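Long-range contacts in soluble lytic murein transglycosylase (Pseudomonas aeruginosa, PDB 5OHU), which cleaves the glycan strands of bacterial peptidoglycan, turning over the cell wall in both exolytic and endolytic fashion: residues 347-352 and 363-368; 296-301 and 311-316; 235-240 and 265-270; 515-520 and 543-548. One frame throughout, in Å; residues are numbered along the deposited sequence. Where two conformers were deposited one is given.

Followed from the N terminus, the chain makes these four contacts in series, in the order 3, 2, 1, 4; none encloses or crosses another. Contact 3 brings the loop after helix 253-263 back onto the start of helix 235-251, closing a loop of 24 residues. Contacts 2 and 1 each close a short helical hairpin, with nine and ten residues between their segments, in the all-helical part of the chain. Nearest atoms lie about 8 Å apart between contacts 3 and 2, and about 7 Å between 2 and 1. Contact 4 is remote, within the transglycosylase SLT domain and across the chain's centre from contacts 2 and 3, and closes a 22-residue loop.

Contact 1: 347-352 and 363-368; sequences QARSLQ and ALYQKL
Ala348 and Leu364 mark where helices 341-354 and 360-368 come together, their CA atoms 5.4 Å apart, as the two short helical segments run nearly antiparallel at 156° with their axes 9.2 Å apart. This is a helix-loop-helix hairpin in the all-helical part of the protein. The small side chain of Ala348 fits this close approach. Ala348 CB touches Leu364 CB at 3.5 Å and at the same time sits over one face of the Tyr365 ring, displaced toward the rim, in a CH-pi contact. On the other flank Leu364 spreads its two methyls: CD1 meets Leu351 CD2 at 3.8 Å, the side chains crossing at about a right angle, while CD2 faces the amide oxygen of Gln347. The nitrogen of that amide, NE2, is hydrogen-bonded to Thr330 OG1.

Tyr365 carries the polar part. Its ring passes Ala348, and Tyr365 OH lies alongside the root of Arg349, 3.2 Å from Arg349 CA, before giving its proton to Gln352 OE1. Gln352 meets it with a fully extended chain, CG opposite the backbone N (chi1 171°). OE1 has a second, weak donor in Arg349 NH1. The phenol bond is short, 2.5 Å from Tyr365 OH to Gln352 OE1, with the donor tilted 31° from the carbonyl plane.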
loop_
_atom_site.group_PDB
_atom_site.type_symbol
_atom_site.label_atom_id
_atom_site.label_comp_id
_atom_site.label_asym_id
_atom_site.label_seq_id
_atom_site.Cartn_x
_atom_site.Cartn_y
_atom_site.Cartn_z
ATOM N N GLN A 347 -13.174 10.081 20.565
ATOM C CA GLN A 347 -14.357 10.707 21.145
ATOM C C GLN A 347 -14.359 10.573 22.669
ATOM O O GLN A 347 -14.553 11.560 23.391
ATOM C CB GLN A 347 -15.631 10.111 20.556
ATOM C CG GLN A 347 -16.864 10.634 21.274
ATOM C CD GLN A 347 -18.151 10.290 20.543
ATOM O OE1 GLN A 347 -18.944 9.499 21.022
ATOM N NE2 GLN A 347 -18.345 10.878 19.366
ATOM N N ALA A 348 -14.149 9.352 23.170
ATOM C CA ALA A 348 -14.066 9.141 24.612
ATOM C C ALA A 348 -12.912 9.931 25.226
ATOM O O ALA A 348 -13.078 10.575 26.267
ATOM C CB ALA A 348 -13.906 7.649 24.912
ATOM N N ARG A 349 -11.744 9.925 24.574
ATOM C CA ARG A 349 -10.550 10.511 25.184
ATOM C C ARG A 349 -10.585 12.037 25.154
ATOM O O ARG A 349 -10.188 12.690 26.133
ATOM C CB ARG A 349 -9.278 9.974 24.500
ATOM C CG ARG A 349 -7.957 10.642 24.978
ATOM C CD ARG A 349 -7.642 10.148 26.400
ATOM N NE ARG A 349 -6.455 10.788 26.969
ATOM C CZ ARG A 349 -6.190 10.913 28.272
ATOM N NH1 ARG A 349 -7.034 10.461 29.182
ATOM N NH2 ARG A 349 -5.078 11.511 28.663
ATOM N N SER A 350 -11.075 12.632 24.063
ATOM C CA SER A 350 -11.200 14.087 24.060
ATOM C C SER A 350 -12.243 14.549 25.069
ATOM O O SER A 350 -12.063 15.590 25.710
ATOM C CB SER A 350 -11.517 14.612 22.654
ATOM O OG SER A 350 -12.760 14.125 22.172
ATOM N N LEU A 351 -13.331 13.786 25.243
ATOM C CA LEU A 351 -14.308 14.125 26.279
ATOM C C LEU A 351 -13.665 14.081 27.668
ATOM O O LEU A 351 -13.824 15.004 28.476
ATOM C CB LEU A 351 -15.520 13.179 26.201
ATOM C CG LEU A 351 -16.682 13.490 27.171
ATOM C CD1 LEU A 351 -17.159 14.954 27.045
ATOM C CD2 LEU A 351 -17.884 12.525 27.008
ATOM N N GLN A 352 -12.911 13.022 27.952
ATOM C CA GLN A 352 -12.245 12.905 29.244
ATOM C C GLN A 352 -11.268 14.056 29.477
ATOM O O GLN A 352 -11.161 14.580 30.594
ATOM C CB GLN A 352 -11.545 11.545 29.319
ATOM C CG GLN A 352 -10.646 11.365 30.514
ATOM C CD GLN A 352 -9.981 9.997 30.549
ATOM O OE1 GLN A 352 -9.582 9.456 29.517
ATOM N NE2 GLN A 352 -9.838 9.449 31.743
ATOM N N ALA A 363 -18.408 4.704 29.889
ATOM C CA ALA A 363 -19.230 3.914 28.979
ATOM C C ALA A 363 -18.692 3.962 27.556
ATOM O O ALA A 363 -18.764 2.969 26.828
ATOM C CB ALA A 363 -20.679 4.399 29.010
ATOM N N LEU A 364 -18.156 5.108 27.135
ATOM C CA LEU A 364 -17.603 5.196 25.787
ATOM C C LEU A 364 -16.416 4.247 25.619
ATOM O O LEU A 364 -16.343 3.490 24.642
ATOM C CB LEU A 364 -17.218 6.645 25.478
ATOM C CG LEU A 364 -18.399 7.640 25.469
ATOM C CD1 LEU A 364 -17.909 9.070 25.311
ATOM C CD2 LEU A 364 -19.443 7.300 24.383
ATOM N N TYR A 365 -15.497 4.241 26.590
ATOM C CA TYR A 365 -14.357 3.329 26.518
ATOM C C TYR A 365 -14.801 1.875 26.533
ATOM O O TYR A 365 -14.179 1.026 25.882
ATOM C CB TYR A 365 -13.403 3.579 27.682
ATOM C CG TYR A 365 -12.520 4.811 27.579
ATOM C CD1 TYR A 365 -11.794 5.096 26.418
ATOM C CD2 TYR A 365 -12.429 5.699 28.648
ATOM C CE1 TYR A 365 -10.991 6.231 26.340
ATOM C CE2 TYR A 365 -11.620 6.828 28.591
ATOM C CZ TYR A 365 -10.911 7.090 27.435
ATOM O OH TYR A 365 -10.128 8.214 27.404
ATOM N N GLN A 366 -15.874 1.567 27.267
ATOM C CA GLN A 366 -16.278 0.174 27.426
ATOM C C GLN A 366 -16.753 -0.426 26.108
ATOM O O GLN A 366 -16.523 -1.610 25.846
ATOM C CB GLN A 366 -17.351 0.066 28.503
ATOM C CG GLN A 366 -16.783 0.202 29.898
ATOM C CD GLN A 366 -17.853 0.316 30.957
ATOM O OE1 GLN A 366 -18.957 0.806 30.700
ATOM N NE2 GLN A 366 -17.534 -0.134 32.162
ATOM N N LYS A 367 -17.399 0.373 25.261
ATOM C CA LYS A 367 -17.719 -0.084 23.915
ATOM C C LYS A 367 -16.486 -0.524 23.144
ATOM O O LYS A 367 -16.600 -1.310 22.201
ATOM C CB LYS A 367 -18.405 1.030 23.119
ATOM C CG LYS A 367 -19.551 1.709 23.832
ATOM C CD LYS A 367 -19.738 3.133 23.316
ATOM C CE LYS A 367 -20.126 3.174 21.847
ATOM N NZ LYS A 367 -20.868 4.427 21.522
ATOM N N LEU A 368 -15.314 -0.022 23.516
ATOM C CA LEU A 368 -14.100 -0.176 22.736
ATOM C C LEU A 368 -13.202 -1.277 23.275
ATOM O O LEU A 368 -12.691 -2.091 22.501
ATOM C CB LEU A 368 -13.354 1.157 22.696
ATOM C CG LEU A 368 -12.496 1.307 21.464
ATOM C CD1 LEU A 368 -13.292 0.833 20.271
ATOM C CD2 LEU A 368 -12.133 2.754 21.311
#

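Contact 2: 296-301 and 311-316; sequences LMTQYD and EWRTRL
Arg313 reaches out from helix 307-319 to Met297 and Thr298 of helix 293-300 and to Asp301 just past its end, the two helices forming an antiparallel helical hairpin. The short segments cross at 147° with axes 10.8 Å apart, a wide spacing filled by two long side chains, Met297 and Arg313, sliding past each other in opposite directions. The tight part is buried. Met297, bent at chi3, curls its CE methyl against the base of the arginine, Met297 CE lying 3.6 Å from Arg313 CA and 4.1 Å from Leu316 CD2. Leu294 of helix 293-300 and Leu329 of helix 323-330 also touch the arginine. Arg313 was modelled in two conformers; in the one described here NE, buried by the contact, has no polar partner in the model, and Thr298 CA stands over the centre of one guanidinium face. The Asp301 carboxylate turns to the backbone N atoms of Arg305 and Asp306, while the arginine bonds to the aspartate's main chain: Arg313 NH1 donates to Asp301 O at 2.7 Å, the oxygen lying in the guanidinium plane and the nitrogen well above the carbonyl plane.

The loose, solvent side is the exposed side chain of Thr298. It lies across the arginine at about a right angle, and Thr298 OG1 comes no nearer than 4.0 Å to Arg313 CD; that hydroxyl is engaged with the backbone O of Leu294 instead.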
loop_
_atom_site.group_PDB
_atom_site.type_symbol
_atom_site.label_atom_id
_atom_site.label_comp_id
_atom_site.label_asym_id
_atom_site.label_seq_id
_atom_site.Cartn_x
_atom_site.Cartn_y
_atom_site.Cartn_z
ATOM N N LEU A 296 -9.137 27.582 7.408
ATOM C CA LEU A 296 -9.155 27.203 6.004
ATOM C C LEU A 296 -9.904 25.886 5.789
ATOM O O LEU A 296 -10.770 25.782 4.912
ATOM C CB LEU A 296 -7.712 27.098 5.510
ATOM C CG LEU A 296 -7.539 26.845 4.035
ATOM C CD1 LEU A 296 -8.131 28.036 3.306
ATOM C CD2 LEU A 296 -6.063 26.593 3.648
ATOM N N MET A 297 -9.565 24.860 6.563
ATOM C CA MET A 297 -10.209 23.563 6.379
ATOM C C MET A 297 -11.685 23.641 6.737
ATOM O O MET A 297 -12.523 23.025 6.081
ATOM C CB MET A 297 -9.508 22.496 7.230
ATOM C CG MET A 297 -8.057 22.179 6.851
ATOM S SD MET A 297 -7.284 20.879 7.868
ATOM C CE MET A 297 -7.455 21.595 9.489
ATOM N N THR A 298 -12.017 24.400 7.780
ATOM C CA THR A 298 -13.403 24.547 8.208
ATOM C C THR A 298 -14.240 25.235 7.135
ATOM O O THR A 298 -15.395 24.861 6.897
ATOM C CB THR A 298 -13.437 25.333 9.521
ATOM O OG1 THR A 298 -12.693 24.621 10.516
ATOM C CG2 THR A 298 -14.864 25.546 10.014
ATOM N N GLN A 299 -13.672 26.238 6.473
ATOM C CA GLN A 299 -14.396 26.963 5.441
ATOM C C GLN A 299 -14.528 26.153 4.152
ATOM O O GLN A 299 -15.540 26.271 3.448
ATOM C CB GLN A 299 -13.684 28.289 5.170
ATOM C CG GLN A 299 -14.249 29.108 4.027
ATOM C CD GLN A 299 -15.543 29.795 4.401
ATOM O OE1 GLN A 299 -15.877 29.913 5.582
ATOM N NE2 GLN A 299 -16.280 30.255 3.400
ATOM N N TYR A 300 -13.543 25.325 3.811
ATOM C CA TYR A 300 -13.590 24.652 2.525
ATOM C C TYR A 300 -14.049 23.202 2.610
ATOM O O TYR A 300 -14.183 22.555 1.571
ATOM C CB TYR A 300 -12.237 24.783 1.817
ATOM C CG TYR A 300 -12.118 26.182 1.237
ATOM C CD1 TYR A 300 -12.686 26.489 0.012
ATOM C CD2 TYR A 300 -11.518 27.217 1.956
ATOM C CE1 TYR A 300 -12.629 27.773 -0.506
ATOM C CE2 TYR A 300 -11.456 28.512 1.442
ATOM C CZ TYR A 300 -12.014 28.778 0.208
ATOM O OH TYR A 300 -11.970 30.047 -0.327
ATOM N N ASP A 301 -14.339 22.689 3.809
ATOM C CA ASP A 301 -15.051 21.421 3.904
ATOM C C ASP A 301 -16.046 21.482 5.059
ATOM O O ASP A 301 -15.971 20.684 6.006
ATOM C CB ASP A 301 -14.061 20.264 4.055
ATOM C CG ASP A 301 -14.698 18.900 3.792
ATOM O OD1 ASP A 301 -15.781 18.854 3.172
ATOM O OD2 ASP A 301 -14.091 17.866 4.164
ATOM N N GLU A 311 -10.060 14.057 9.410
ATOM C CA GLU A 311 -9.177 13.442 10.389
ATOM C C GLU A 311 -8.037 14.381 10.766
ATOM O O GLU A 311 -7.624 14.423 11.929
ATOM C CB GLU A 311 -8.624 12.118 9.841
ATOM C CG GLU A 311 -9.653 11.005 9.692
ATOM C CD GLU A 311 -9.025 9.611 9.550
ATOM O OE1 GLU A 311 -8.225 9.415 8.605
ATOM O OE2 GLU A 311 -9.343 8.707 10.365
ATOM N N TRP A 312 -7.511 15.138 9.801
ATOM C CA TRP A 312 -6.394 16.015 10.132
ATOM C C TRP A 312 -6.869 17.275 10.819
ATOM O O TRP A 312 -6.146 17.842 11.636
ATOM C CB TRP A 312 -5.556 16.310 8.891
ATOM C CG TRP A 312 -4.509 15.311 8.889
ATOM C CD1 TRP A 312 -4.473 14.147 8.171
ATOM C CD2 TRP A 312 -3.362 15.302 9.733
ATOM N NE1 TRP A 312 -3.351 13.422 8.505
ATOM C CE2 TRP A 312 -2.657 14.107 9.468
ATOM C CE3 TRP A 312 -2.861 16.190 10.696
ATOM C CZ2 TRP A 312 -1.458 13.794 10.099
ATOM C CZ3 TRP A 312 -1.668 15.867 11.345
ATOM C CH2 TRP A 312 -0.978 14.682 11.034
ATOM N N ARG A 313 -8.093 17.695 10.543
ATOM C CA ARG A 313 -8.721 18.738 11.343
ATOM C C ARG A 313 -8.844 18.301 12.799
ATOM O O ARG A 313 -8.525 19.058 13.724
ATOM C CB ARG A 313 -10.096 19.077 10.760
ATOM C CG ARG A 313 -10.590 20.455 11.144
ATOM C CD ARG A 313 -12.092 20.658 10.922
ATOM N NE ARG A 313 -12.480 20.496 9.531
ATOM C CZ ARG A 313 -13.708 20.717 9.071
ATOM N NH1 ARG A 313 -13.962 20.543 7.782
ATOM N NH2 ARG A 313 -14.671 21.124 9.887
ATOM N N THR A 314 -9.281 17.050 13.028
ATOM C CA THR A 314 -9.405 16.555 14.403
ATOM C C THR A 314 -8.037 16.329 15.038
ATOM O O THR A 314 -7.826 16.675 16.209
ATOM C CB THR A 314 -10.220 15.256 14.466
ATOM O OG1 THR A 314 -11.394 15.358 13.639
ATOM C CG2 THR A 314 -10.667 14.988 15.914
ATOM N N ARG A 315 -7.093 15.760 14.280
ATOM C CA ARG A 315 -5.744 15.551 14.797
ATOM C C ARG A 315 -5.110 16.871 15.218
ATOM O O ARG A 315 -4.483 16.964 16.281
ATOM C CB ARG A 315 -4.881 14.852 13.742
ATOM C CG ARG A 315 -5.165 13.359 13.626
ATOM C CD ARG A 315 -4.486 12.688 12.428
ATOM N NE ARG A 315 -4.777 11.262 12.492
ATOM C CZ ARG A 315 -5.006 10.471 11.453
ATOM N NH1 ARG A 315 -4.958 10.949 10.217
ATOM N NH2 ARG A 315 -5.282 9.190 11.659
ATOM N N LEU A 316 -5.285 17.907 14.401
ATOM C CA LEU A 316 -4.688 19.194 14.700
ATOM C C LEU A 316 -5.282 19.780 15.976
ATOM O O LEU A 316 -4.553 20.313 16.818
ATOM C CB LEU A 316 -4.882 20.137 13.509
ATOM C CG LEU A 316 -4.363 21.576 13.615
ATOM C CD1 LEU A 316 -2.897 21.610 14.022
ATOM C CD2 LEU A 316 -4.532 22.299 12.296
#

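Contact 3: 235-240 and 265-270; sequences HATADV and SALPFS. With PO4 (phosphate ion), chain G.
Pro268 meets the first turn of helix 235-251 from the middle of an inverse gamma turn, a tight kink closed by Phe269 N bonding to Leu267 O at 2.8 Å. The kink, on the way from helix 253-263 into helix 271-287, turns three successive residues against a single alanine. Ala238 CB faces Leu267 CB, Pro268 CD and, nearest of the three, Phe269 CD1 at 3.9 Å. The Phe269 ring leaves the chain with CG opposite its carbonyl carbon (chi1 -64°) and presents an edge to the helix, so that Phe269 CE1 comes within 3.3 Å of Ala238 O, close to the ring plane. One face of the same ring is covered by Leu267 CB.

At the flanks the packing thins. Thr237 CG2 touches Leu267 CD2 at 4.1 Å, the two side chains at about a right angle, and the exposed His235, modelled in two conformers of which one is described, lays CD2 against Pro268 CG. Ser270 then caps the next helix and also donates through OG to O4 of a phosphate ion, probably from the crystallisation liquor, at 2.8 Å. Asp239, already paired with Lys186 and Trp182, approaches another oxygen of the ion, Asp239 OD1 to O1 at 3.3 Å.

Between the two segments themselves the contact is mostly apolar: carbon surfaces and one aromatic edge directed at a carbonyl join the helix to the loop, consistent with a fit set by shape more than by polar pairing.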
loop_
_atom_site.group_PDB
_atom_site.type_symbol
_atom_site.label_atom_id
_atom_site.label_comp_id
_atom_site.label_asym_id
_atom_site.label_seq_id
_atom_site.Cartn_x
_atom_site.Cartn_y
_atom_site.Cartn_z
ATOM N N HIS A 235 -8.835 31.370 -17.644
ATOM C CA HIS A 235 -8.852 30.077 -16.973
ATOM C C HIS A 235 -7.516 29.359 -17.106
ATOM O O HIS A 235 -7.116 28.612 -16.208
ATOM C CB HIS A 235 -9.993 29.227 -17.538
ATOM C CG HIS A 235 -11.350 29.851 -17.377
ATOM N ND1 HIS A 235 -12.402 29.578 -18.227
ATOM C CD2 HIS A 235 -11.827 30.727 -16.461
ATOM C CE1 HIS A 235 -13.466 30.262 -17.844
ATOM N NE2 HIS A 235 -13.142 30.969 -16.776
ATOM N N ALA A 236 -6.824 29.556 -18.228
ATOM C CA ALA A 236 -5.528 28.921 -18.408
ATOM C C ALA A 236 -4.560 29.368 -17.319
ATOM O O ALA A 236 -3.921 28.542 -16.656
ATOM C CB ALA A 236 -4.971 29.242 -19.796
ATOM N N THR A 237 -4.466 30.678 -17.101
ATOM C CA THR A 237 -3.574 31.192 -16.074
ATOM C C THR A 237 -3.995 30.704 -14.689
ATOM O O THR A 237 -3.145 30.353 -13.860
ATOM C CB THR A 237 -3.532 32.715 -16.168
ATOM O OG1 THR A 237 -3.078 33.078 -17.487
ATOM C CG2 THR A 237 -2.587 33.312 -15.137
ATOM N N ALA A 238 -5.303 30.612 -14.441
ATOM C CA ALA A 238 -5.770 30.067 -13.171
ATOM C C ALA A 238 -5.395 28.603 -13.017
ATOM O O ALA A 238 -5.083 28.163 -11.907
ATOM C CB ALA A 238 -7.288 30.227 -13.039
ATOM N N ASP A 239 -5.436 27.833 -14.108
ATOM C CA ASP A 239 -4.978 26.446 -14.059
ATOM C C ASP A 239 -3.483 26.369 -13.782
ATOM O O ASP A 239 -3.036 25.557 -12.965
ATOM C CB ASP A 239 -5.307 25.744 -15.377
ATOM C CG ASP A 239 -6.626 25.007 -15.332
ATOM O OD1 ASP A 239 -6.983 24.480 -14.259
ATOM O OD2 ASP A 239 -7.309 24.964 -16.374
ATOM N N VAL A 240 -2.691 27.205 -14.448
ATOM C CA VAL A 240 -1.258 27.220 -14.171
ATOM C C VAL A 240 -1.010 27.490 -12.696
ATOM O O VAL A 240 -0.289 26.748 -12.020
ATOM C CB VAL A 240 -0.548 28.249 -15.063
ATOM C CG1 VAL A 240 0.901 28.420 -14.602
ATOM C CG2 VAL A 240 -0.604 27.762 -16.506
ATOM N N SER A 265 -8.391 36.572 -5.518
ATOM C CA SER A 265 -9.187 37.670 -6.046
ATOM C C SER A 265 -8.687 38.173 -7.393
ATOM O O SER A 265 -9.313 39.061 -7.981
ATOM C CB SER A 265 -9.205 38.839 -5.055
ATOM O OG SER A 265 -8.017 39.610 -5.164
ATOM N N ALA A 266 -7.582 37.638 -7.894
ATOM C CA ALA A 266 -7.011 38.128 -9.131
ATOM C C ALA A 266 -7.276 37.224 -10.327
ATOM O O ALA A 266 -7.112 37.677 -11.464
ATOM C CB ALA A 266 -5.494 38.333 -8.964
ATOM N N LEU A 267 -7.686 35.972 -10.112
ATOM C CA LEU A 267 -7.738 34.979 -11.175
ATOM C C LEU A 267 -9.038 34.189 -11.095
ATOM O O LEU A 267 -9.509 33.883 -9.994
ATOM C CB LEU A 267 -6.549 34.017 -11.088
ATOM C CG LEU A 267 -5.191 34.660 -11.359
ATOM C CD1 LEU A 267 -4.076 33.622 -11.271
ATOM C CD2 LEU A 267 -5.199 35.339 -12.723
ATOM N N PRO A 268 -9.576 33.872 -12.134
ATOM C CA PRO A 268 -10.903 33.222 -12.135
ATOM C C PRO A 268 -10.829 31.724 -11.869
ATOM O O PRO A 268 -11.134 30.884 -12.721
ATOM C CB PRO A 268 -11.411 33.532 -13.544
ATOM C CG PRO A 268 -10.146 33.467 -14.371
ATOM C CD PRO A 268 -9.114 34.166 -13.503
ATOM N N PHE A 269 -10.413 31.365 -10.661
ATOM C CA PHE A 269 -10.455 29.968 -10.256
ATOM C C PHE A 269 -11.889 29.463 -10.282
ATOM O O PHE A 269 -12.806 30.150 -9.838
ATOM C CB PHE A 269 -9.904 29.800 -8.838
ATOM C CG PHE A 269 -8.465 30.148 -8.694
ATOM C CD1 PHE A 269 -7.488 29.359 -9.270
ATOM C CD2 PHE A 269 -8.081 31.241 -7.937
ATOM C CE1 PHE A 269 -6.148 29.669 -9.119
ATOM C CE2 PHE A 269 -6.742 31.564 -7.784
ATOM C CZ PHE A 269 -5.775 30.774 -8.371
ATOM N N SER A 270 -12.079 28.246 -10.781
ATOM C CA SER A 270 -13.367 27.592 -10.607
ATOM C C SER A 270 -13.575 27.241 -9.138
ATOM O O SER A 270 -12.626 27.132 -8.355
ATOM C CB SER A 270 -13.473 26.325 -11.462
ATOM O OG SER A 270 -12.569 25.317 -11.042
HETATM P P PO4 G . -11.014 22.259 -13.318
HETATM O O1 PO4 G . -9.865 22.836 -14.112
HETATM O O2 PO4 G . -10.482 21.630 -12.052
HETATM O O3 PO4 G . -11.718 21.210 -14.150
HETATM O O4 PO4 G . -11.985 23.358 -12.956
#

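Contact 4: 515-520 and 543-548; sequences GATGLM and QLIVPD
Thr517 and Ile545 meet where two irregular stretches pack together inside the SLT domain: the loop between helices 493-504 and 524-534, and the short 3-10 turn that leads into helix 547-564. The link is made of apolar packing at both ends and a water-mediated backbone bridge in the middle. At one end, with Thr517 OG1 beside the backbone N (chi1 -50°), the methyl CG2 lies anti to that N, toward the turn. There Thr517 CG2 presses on Ile545 CG2 at 3.5 Å, tighter than carbons usually pack, and touches Leu544 CB at 4.1 Å. The hydroxyl points back into its own loop, Thr517 OG1 donating to Gly515 O at 2.7 Å from well above that carbonyl's plane.

Next comes Gly518, whose positive phi of 96° suits a glycine and lets the bare Gly518 CA pass 3.9 Å from Leu544 O. Residues 518-521 form the Gly-Leu-Met-Gln signature of this transglycosylase family, set in a lysozyme-like fold. A buried backbone donor of the signature is satisfied through water: Leu519 N gives its proton to a water at 2.9 Å, and that water donates in turn to Leu544 O at 3.2 Å. The same carbonyl accepts from Asn550 ND2. Asn550, on the first turns of helix 547-564, also binds Thr517 O and Met520 N, so one amide fastens both stretches.

At the other end Leu519 slants across Pro547. Leu519 CD1 lies 3.7 Å from Pro547 CB, and the leucine side chain stands about 4 Å from a bound phosphate that probably came from the crystallisation liquor.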
loop_
_atom_site.group_PDB
_atom_site.type_symbol
_atom_site.label_atom_id
_atom_site.label_comp_id
_atom_site.label_asym_id
_atom_site.label_seq_id
_atom_site.Cartn_x
_atom_site.Cartn_y
_atom_site.Cartn_z
ATOM N N GLY A 515 16.308 -2.890 -0.997
ATOM C CA GLY A 515 17.435 -3.660 -0.503
ATOM C C GLY A 515 17.377 -4.088 0.952
ATOM O O GLY A 515 18.288 -4.790 1.399
ATOM N N ALA A 516 16.357 -3.692 1.712
ATOM C CA ALA A 516 16.237 -4.154 3.088
ATOM C C ALA A 516 16.042 -5.664 3.107
ATOM O O ALA A 516 15.229 -6.204 2.353
ATOM C CB ALA A 516 15.073 -3.451 3.787
ATOM N N THR A 517 16.784 -6.344 3.980
ATOM C CA THR A 517 16.961 -7.787 3.899
ATOM C C THR A 517 16.738 -8.444 5.250
ATOM O O THR A 517 17.295 -8.001 6.259
ATOM C CB THR A 517 18.370 -8.122 3.407
ATOM O OG1 THR A 517 18.650 -7.368 2.223
ATOM C CG2 THR A 517 18.488 -9.599 3.103
ATOM N N GLY A 518 15.942 -9.506 5.261
ATOM C CA GLY A 518 15.914 -10.451 6.362
ATOM C C GLY A 518 14.809 -10.187 7.368
ATOM O O GLY A 518 13.888 -9.392 7.147
ATOM N N LEU A 519 14.920 -10.897 8.506
ATOM C CA LEU A 519 13.889 -10.844 9.546
ATOM C C LEU A 519 13.619 -9.420 10.007
ATOM O O LEU A 519 12.469 -9.052 10.277
ATOM C CB LEU A 519 14.301 -11.705 10.739
ATOM C CG LEU A 519 14.213 -13.204 10.460
ATOM C CD1 LEU A 519 14.875 -14.015 11.568
ATOM C CD2 LEU A 519 12.748 -13.640 10.253
ATOM N N MET A 520 14.666 -8.607 10.100
ATOM C CA MET A 520 14.568 -7.267 10.646
ATOM C C MET A 520 14.805 -6.192 9.589
ATOM O O MET A 520 14.869 -5.004 9.934
ATOM C CB MET A 520 15.534 -7.157 11.829
ATOM C CG MET A 520 14.979 -7.876 13.052
ATOM S SD MET A 520 16.014 -7.686 14.534
ATOM C CE MET A 520 15.127 -6.276 15.272
ATOM N N GLN A 543 25.037 -12.628 3.965
ATOM C CA GLN A 543 24.753 -13.336 5.210
ATOM C C GLN A 543 23.544 -12.784 5.958
ATOM O O GLN A 543 23.064 -13.447 6.883
ATOM C CB GLN A 543 25.971 -13.298 6.133
ATOM C CG GLN A 543 26.889 -14.491 5.997
ATOM C CD GLN A 543 27.992 -14.483 7.027
ATOM O OE1 GLN A 543 28.119 -13.537 7.810
ATOM N NE2 GLN A 543 28.800 -15.542 7.040
ATOM N N LEU A 544 23.035 -11.608 5.576
ATOM C CA LEU A 544 21.885 -11.006 6.244
ATOM C C LEU A 544 20.596 -11.814 6.115
ATOM O O LEU A 544 19.619 -11.488 6.802
ATOM C CB LEU A 544 21.643 -9.602 5.699
ATOM C CG LEU A 544 22.647 -8.544 6.146
ATOM C CD1 LEU A 544 22.347 -7.229 5.441
ATOM C CD2 LEU A 544 22.563 -8.389 7.656
ATOM N N ILE A 545 20.537 -12.838 5.253
ATOM C CA ILE A 545 19.350 -13.696 5.265
ATOM C C ILE A 545 19.525 -14.903 6.170
ATOM O O ILE A 545 18.590 -15.705 6.306
ATOM C CB ILE A 545 18.936 -14.209 3.871
ATOM C CG1 ILE A 545 20.026 -15.079 3.253
ATOM C CG2 ILE A 545 18.546 -13.069 2.941
ATOM C CD1 ILE A 545 19.493 -15.950 2.138
ATOM N N VAL A 546 20.694 -15.076 6.777
ATOM C CA VAL A 546 20.842 -16.064 7.842
ATOM C C VAL A 546 20.157 -15.500 9.082
ATOM O O VAL A 546 20.577 -14.450 9.589
ATOM C CB VAL A 546 22.315 -16.384 8.116
ATOM C CG1 VAL A 546 22.431 -17.307 9.336
ATOM C CG2 VAL A 546 22.944 -17.017 6.884
ATOM N N PRO A 547 19.108 -16.157 9.595
ATOM C CA PRO A 547 18.328 -15.557 10.697
ATOM C C PRO A 547 19.168 -15.057 11.863
ATOM O O PRO A 547 18.991 -13.915 12.298
ATOM C CB PRO A 547 17.391 -16.700 11.113
ATOM C CG PRO A 547 17.231 -17.532 9.851
ATOM C CD PRO A 547 18.559 -17.452 9.146
ATOM N N ASP A 548 20.104 -15.862 12.365
ATOM C CA ASP A 548 20.828 -15.456 13.564
ATOM C C ASP A 548 21.718 -14.245 13.304
ATOM O O ASP A 548 21.902 -13.409 14.200
ATOM C CB ASP A 548 21.654 -16.619 14.109
ATOM C CG ASP A 548 20.802 -17.660 14.799
ATOM O OD1 ASP A 548 19.581 -17.434 14.942
ATOM O OD2 ASP A 548 21.358 -18.697 15.216
HETATM O O HOH W 1 17.020 -12.896 8.104
#